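Local atomic coordinates of L-iditol 2-dehydrogenase (Clostridium scindens, PDB entry 4OH1), a protein that probably oxidises L-iditol and related polyols at the expense of NAD+, as a zinc-dependent member of the medium-chain alcohol dehydrogenase family. Residues 75-80 with 148-153; 155-160 with 303-308. One frame throughout, in Å; residues are numbered along the deposited sequence.

Contact 1. Residues 75-80 with 148-153. With ZN (zinc ion), chain B.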
# COMPACT_ATOMS: atom_id res chain seq x y z
N GLU A 75 -7.82 -11.55 -28.04
CA GLU A 75 -6.42 -11.66 -27.80
C GLU A 75 -5.74 -11.59 -29.15
O GLU A 75 -5.84 -12.54 -29.92
CB GLU A 75 -6.09 -12.96 -27.10
CG GLU A 75 -6.87 -13.18 -25.79
CD GLU A 75 -6.44 -14.48 -25.02
OE1 GLU A 75 -5.64 -15.32 -25.52
OE2 GLU A 75 -6.87 -14.63 -23.87
N LEU A 76 -5.13 -10.46 -29.48
CA LEU A 76 -4.63 -10.29 -30.88
C LEU A 76 -3.52 -9.27 -31.00
O LEU A 76 -3.40 -8.29 -30.21
CB LEU A 76 -5.75 -9.91 -31.84
CG LEU A 76 -6.35 -8.52 -31.58
CD1 LEU A 76 -6.81 -7.87 -32.82
CD2 LEU A 76 -7.46 -8.58 -30.57
N SER A 77 -2.68 -9.54 -31.99
CA SER A 77 -1.67 -8.58 -32.40
C SER A 77 -1.80 -8.39 -33.91
O SER A 77 -2.25 -9.27 -34.58
CB SER A 77 -0.28 -9.12 -32.08
OG SER A 77 -0.08 -10.33 -32.73
N GLY A 78 -1.39 -7.25 -34.42
CA GLY A 78 -1.24 -7.08 -35.83
C GLY A 78 -0.65 -5.74 -36.16
O GLY A 78 0.13 -5.20 -35.38
N VAL A 79 -1.03 -5.20 -37.32
CA VAL A 79 -0.43 -3.97 -37.86
C VAL A 79 -1.58 -3.00 -38.22
O VAL A 79 -2.61 -3.42 -38.72
CB VAL A 79 0.42 -4.31 -39.07
CG1 VAL A 79 1.05 -3.10 -39.62
CG2 VAL A 79 1.53 -5.27 -38.67
N ILE A 80 -1.41 -1.73 -37.92
CA ILE A 80 -2.37 -0.73 -38.29
C ILE A 80 -2.50 -0.66 -39.83
O ILE A 80 -1.51 -0.56 -40.54
CB ILE A 80 -2.01 0.63 -37.74
CG1 ILE A 80 -2.03 0.60 -36.21
CG2 ILE A 80 -3.00 1.68 -38.26
CD1 ILE A 80 -2.03 1.97 -35.51
N ALA A 148 9.01 -6.40 -32.86
CA ALA A 148 8.30 -7.40 -32.07
C ALA A 148 7.89 -8.59 -32.86
O ALA A 148 7.37 -8.45 -33.97
CB ALA A 148 7.05 -6.81 -31.52
N ASP A 149 8.05 -9.77 -32.25
CA ASP A 149 7.48 -11.02 -32.77
C ASP A 149 6.00 -11.01 -32.41
O ASP A 149 5.62 -11.19 -31.25
CB ASP A 149 8.18 -12.21 -32.14
CG ASP A 149 7.57 -13.54 -32.54
OD1 ASP A 149 6.45 -13.57 -33.08
OD2 ASP A 149 8.21 -14.59 -32.31
N LEU A 150 5.16 -10.81 -33.42
CA LEU A 150 3.74 -10.67 -33.21
C LEU A 150 3.04 -11.86 -32.56
O LEU A 150 1.97 -11.74 -31.97
CB LEU A 150 3.09 -10.39 -34.57
CG LEU A 150 3.42 -8.98 -35.04
CD1 LEU A 150 3.00 -8.81 -36.49
CD2 LEU A 150 2.71 -7.93 -34.22
N LYS A 151 3.60 -13.04 -32.71
CA LYS A 151 3.02 -14.22 -32.16
C LYS A 151 2.97 -14.13 -30.65
O LYS A 151 1.98 -14.45 -30.04
CB LYS A 151 3.89 -15.41 -32.55
CG LYS A 151 3.45 -16.73 -32.00
CD LYS A 151 4.39 -17.81 -32.52
CE LYS A 151 4.07 -19.11 -31.92
NZ LYS A 151 4.64 -20.23 -32.70
N ASP A 152 4.05 -13.69 -30.05
CA ASP A 152 4.11 -13.59 -28.61
C ASP A 152 3.27 -12.49 -28.07
O ASP A 152 2.68 -12.63 -26.99
CB ASP A 152 5.52 -13.37 -28.16
CG ASP A 152 6.40 -14.63 -28.33
OD1 ASP A 152 5.91 -15.77 -28.53
OD2 ASP A 152 7.61 -14.43 -28.26
N TYR A 153 3.20 -11.37 -28.80
CA TYR A 153 2.40 -10.21 -28.32
C TYR A 153 0.91 -10.42 -28.45
O TYR A 153 0.14 -9.69 -27.88
CB TYR A 153 2.84 -8.90 -29.00
CG TYR A 153 4.18 -8.40 -28.49
CD1 TYR A 153 5.35 -8.93 -28.95
CD2 TYR A 153 4.26 -7.39 -27.54
CE1 TYR A 153 6.57 -8.50 -28.46
CE2 TYR A 153 5.47 -6.92 -27.10
CZ TYR A 153 6.62 -7.49 -27.55
OH TYR A 153 7.82 -7.05 -27.07
ZN ZN B . -8.03 -13.45 -22.63
O HOH W 1 -7.29 -14.35 -20.54
O HOH W 2 -9.41 -12.47 -20.95

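Contact 2. Residues 155-160 with 303-308. With ZN (zinc ion), chain B.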
# COMPACT_ATOMS: atom_id res chain seq x y z
N LEU A 155 -0.36 -12.59 -26.90
CA LEU A 155 -0.70 -12.98 -25.52
C LEU A 155 -0.67 -11.82 -24.57
O LEU A 155 -0.76 -12.05 -23.38
CB LEU A 155 0.20 -14.10 -24.99
CG LEU A 155 -0.41 -15.44 -25.40
CD1 LEU A 155 -0.69 -15.57 -26.91
CD2 LEU A 155 0.58 -16.48 -25.00
N VAL A 156 -0.58 -10.58 -25.05
CA VAL A 156 -0.62 -9.44 -24.15
C VAL A 156 -1.82 -9.38 -23.25
O VAL A 156 -1.68 -9.03 -22.03
CB VAL A 156 -0.44 -8.09 -24.87
CG1 VAL A 156 -0.81 -6.93 -23.99
CG2 VAL A 156 1.01 -7.91 -25.31
N GLU A 157 -3.00 -9.72 -23.76
CA GLU A 157 -4.21 -9.53 -22.94
C GLU A 157 -4.26 -10.59 -21.84
O GLU A 157 -4.54 -10.27 -20.70
CB GLU A 157 -5.50 -9.53 -23.76
CG GLU A 157 -6.81 -9.28 -22.92
CD GLU A 157 -7.33 -10.54 -22.24
OE1 GLU A 157 -6.98 -11.64 -22.72
OE2 GLU A 157 -8.03 -10.46 -21.20
N PRO A 158 -4.02 -11.84 -22.16
CA PRO A 158 -4.05 -12.76 -21.03
C PRO A 158 -2.94 -12.50 -19.99
O PRO A 158 -3.18 -12.69 -18.80
CB PRO A 158 -3.92 -14.13 -21.66
CG PRO A 158 -3.49 -13.92 -23.00
CD PRO A 158 -3.97 -12.56 -23.42
N LEU A 159 -1.78 -12.01 -20.42
CA LEU A 159 -0.74 -11.57 -19.47
C LEU A 159 -1.24 -10.48 -18.56
O LEU A 159 -0.91 -10.49 -17.37
CB LEU A 159 0.54 -11.17 -20.16
CG LEU A 159 1.79 -11.00 -19.30
CD1 LEU A 159 2.22 -12.39 -18.66
CD2 LEU A 159 2.89 -10.50 -20.15
N THR A 160 -2.08 -9.55 -19.05
CA THR A 160 -2.66 -8.59 -18.13
C THR A 160 -3.51 -9.21 -17.02
O THR A 160 -3.62 -8.67 -15.93
CB THR A 160 -3.55 -7.53 -18.81
OG1 THR A 160 -4.74 -8.16 -19.36
CG2 THR A 160 -2.80 -6.76 -19.92
N TRP A 303 -5.56 -0.72 -16.44
CA TRP A 303 -4.29 -0.07 -16.67
C TRP A 303 -3.10 -1.01 -16.79
O TRP A 303 -2.02 -0.64 -16.44
CB TRP A 303 -3.98 0.91 -15.54
CG TRP A 303 -5.16 1.80 -15.22
CD1 TRP A 303 -5.74 1.95 -14.00
CD2 TRP A 303 -5.89 2.69 -16.11
NE1 TRP A 303 -6.78 2.85 -14.08
CE2 TRP A 303 -6.88 3.33 -15.36
CE3 TRP A 303 -5.79 3.00 -17.47
CZ2 TRP A 303 -7.77 4.24 -15.91
CZ3 TRP A 303 -6.70 3.89 -18.03
CH2 TRP A 303 -7.67 4.50 -17.25
N GLN A 304 -3.29 -2.22 -17.28
CA GLN A 304 -2.22 -3.18 -17.32
C GLN A 304 -1.54 -3.34 -18.66
O GLN A 304 -0.51 -4.06 -18.76
CB GLN A 304 -2.74 -4.56 -16.89
CG GLN A 304 -3.32 -4.63 -15.50
CD GLN A 304 -2.25 -4.63 -14.40
OE1 GLN A 304 -1.15 -4.18 -14.59
NE2 GLN A 304 -2.60 -5.09 -13.28
N PHE A 305 -2.09 -2.74 -19.69
CA PHE A 305 -1.60 -3.03 -21.05
C PHE A 305 -0.15 -2.59 -21.31
O PHE A 305 0.66 -3.38 -21.79
CB PHE A 305 -2.62 -2.53 -22.09
CG PHE A 305 -3.63 -3.62 -22.52
CD1 PHE A 305 -4.72 -3.97 -21.71
CD2 PHE A 305 -3.47 -4.30 -23.71
CE1 PHE A 305 -5.62 -4.98 -22.10
CE2 PHE A 305 -4.37 -5.31 -24.08
CZ PHE A 305 -5.42 -5.64 -23.28
N PRO A 306 0.21 -1.36 -20.94
CA PRO A 306 1.60 -0.93 -21.17
C PRO A 306 2.60 -1.83 -20.41
O PRO A 306 3.60 -2.31 -21.01
CB PRO A 306 1.60 0.53 -20.69
CG PRO A 306 0.16 0.95 -20.92
CD PRO A 306 -0.62 -0.23 -20.49
N LYS A 307 2.26 -2.11 -19.16
CA LYS A 307 3.03 -3.04 -18.29
C LYS A 307 3.25 -4.41 -18.92
O LYS A 307 4.37 -4.97 -19.05
CB LYS A 307 2.33 -3.13 -16.94
CG LYS A 307 3.06 -3.97 -15.91
CD LYS A 307 2.23 -4.26 -14.72
CE LYS A 307 1.90 -3.03 -13.94
NZ LYS A 307 0.81 -3.34 -13.03
N SER A 308 2.16 -4.95 -19.36
CA SER A 308 2.19 -6.24 -20.00
C SER A 308 3.04 -6.25 -21.23
O SER A 308 3.84 -7.19 -21.50
CB SER A 308 0.75 -6.65 -20.31
OG SER A 308 0.73 -7.88 -20.98
ZN ZN B . -8.03 -13.45 -22.63
O HOH W 2 -9.41 -12.47 -20.95
O HOH W 1 -7.29 -14.35 -20.54

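Contact 1. Residues 75-80 with 148-153
Strand 75-83 of the GroES-like domain meets the short, weakly bonded helix 150-153 here, and Ser77 makes the one polar link between them: its OG donates to Leu150 O over 2.6 Å. The hydroxyl comes in at a C=O...OG angle of 127° and tilted 33° from the carbonyl plane. With chi1 at 59°, OG sits between the backbone N and the carbonyl carbon of its own residue, and from there it faces the first turn of the helix. Leu150 packs beside this bond. Its CD2 lies 3.9 Å from Ser77 CB and as far from Gly78 O, while the other methyl, CD1, makes a looser contact with Val79 CG2 at 4.4 Å. The ring of Tyr153 leads away from the strand, so that residue approaches Ser77 mainly through its CB and backbone, with Tyr153 C 4.0 Å from Ser77 CB. The helix has its own cap: Asp149 OD1, at the N-cap position, accepts from Lys151 N at 2.9 Å.

Glu75 takes no part in this packing; its chain, extended beyond CG, brings OE2 to the zinc ion at 2.1 Å. OE1 forms a salt bridge with Lys344, which should help fix the carboxylate's rotation. The consecutive His74 and Glu75, beside a strand of the GroES-like fold, are characteristic of the zinc site in the zinc-containing alcohol dehydrogenase family.

Contact 2. Residues 155-160 with 303-308
Ser308 of helix 305-311 points its side chain at helix 156-168. Its CB rests 3.6 Å from Thr160 CG2. One bond further out, OG is held anti to the backbone N (chi1 178°) and donates to Val156 O at 2.9 Å, in the carbonyl plane and on a lone pair. That oxygen also accepts the helical bond from Thr160 N, so two donors grip it. Around the hydroxyl lie Leu159 CB, 3.4 Å from OG, and Val156 CG1.

One turn earlier, the Phe305 ring lies against the same helix. Thr160 CG2 stands over one face, 4.1 Å from the centroid and 19° off the ring normal, a CH-pi contact. Val156 CG1 touches Phe305 CD2 obliquely at 3.8 Å, and Glu157 CG reaches CZ of the same ring. Thr160 OG1 donates to Glu157 O while the methyl is directed at the ring, and Thr160 CB packs on Gln304 CB.

Beyond the ring Glu157 bends at chi2 (-82°), which carries its carboxylate away from Phe305 to the metal: OE1 binds the zinc ion at 2.1 Å, and water 2 donates to OE2. The ring of Phe142 also meets Phe305. Two helices thus pack around a buried serine-to-carbonyl bond, and the first of them presents a glutamate to the zinc site of this member of the zinc-containing alcohol dehydrogenase family.

How the contacts relate
The two contacts come in series: contact 1 closes at Tyr153, and contact 2 opens two residues later, with helix 150-153 followed directly by helix 156-168. Their centres are 12 Å apart. Contact 1 lies on the mixed sheet through strand 75-83, whereas contact 2 joins helix 156-168 to helix 305-311, which comes after the last strand of the parallel Rossmann-type sheet. Each holds one zinc ligand, and the two share the metal's waters. Glu75 OE2 and Glu157 OE1, neighbouring ligands, are 3.2 Å apart; through them the zinc ion links strand 75-83 to helix 156-168. His74 and Cys46, the latter oxidised to cysteinesulfonic acid, are further residues of the site.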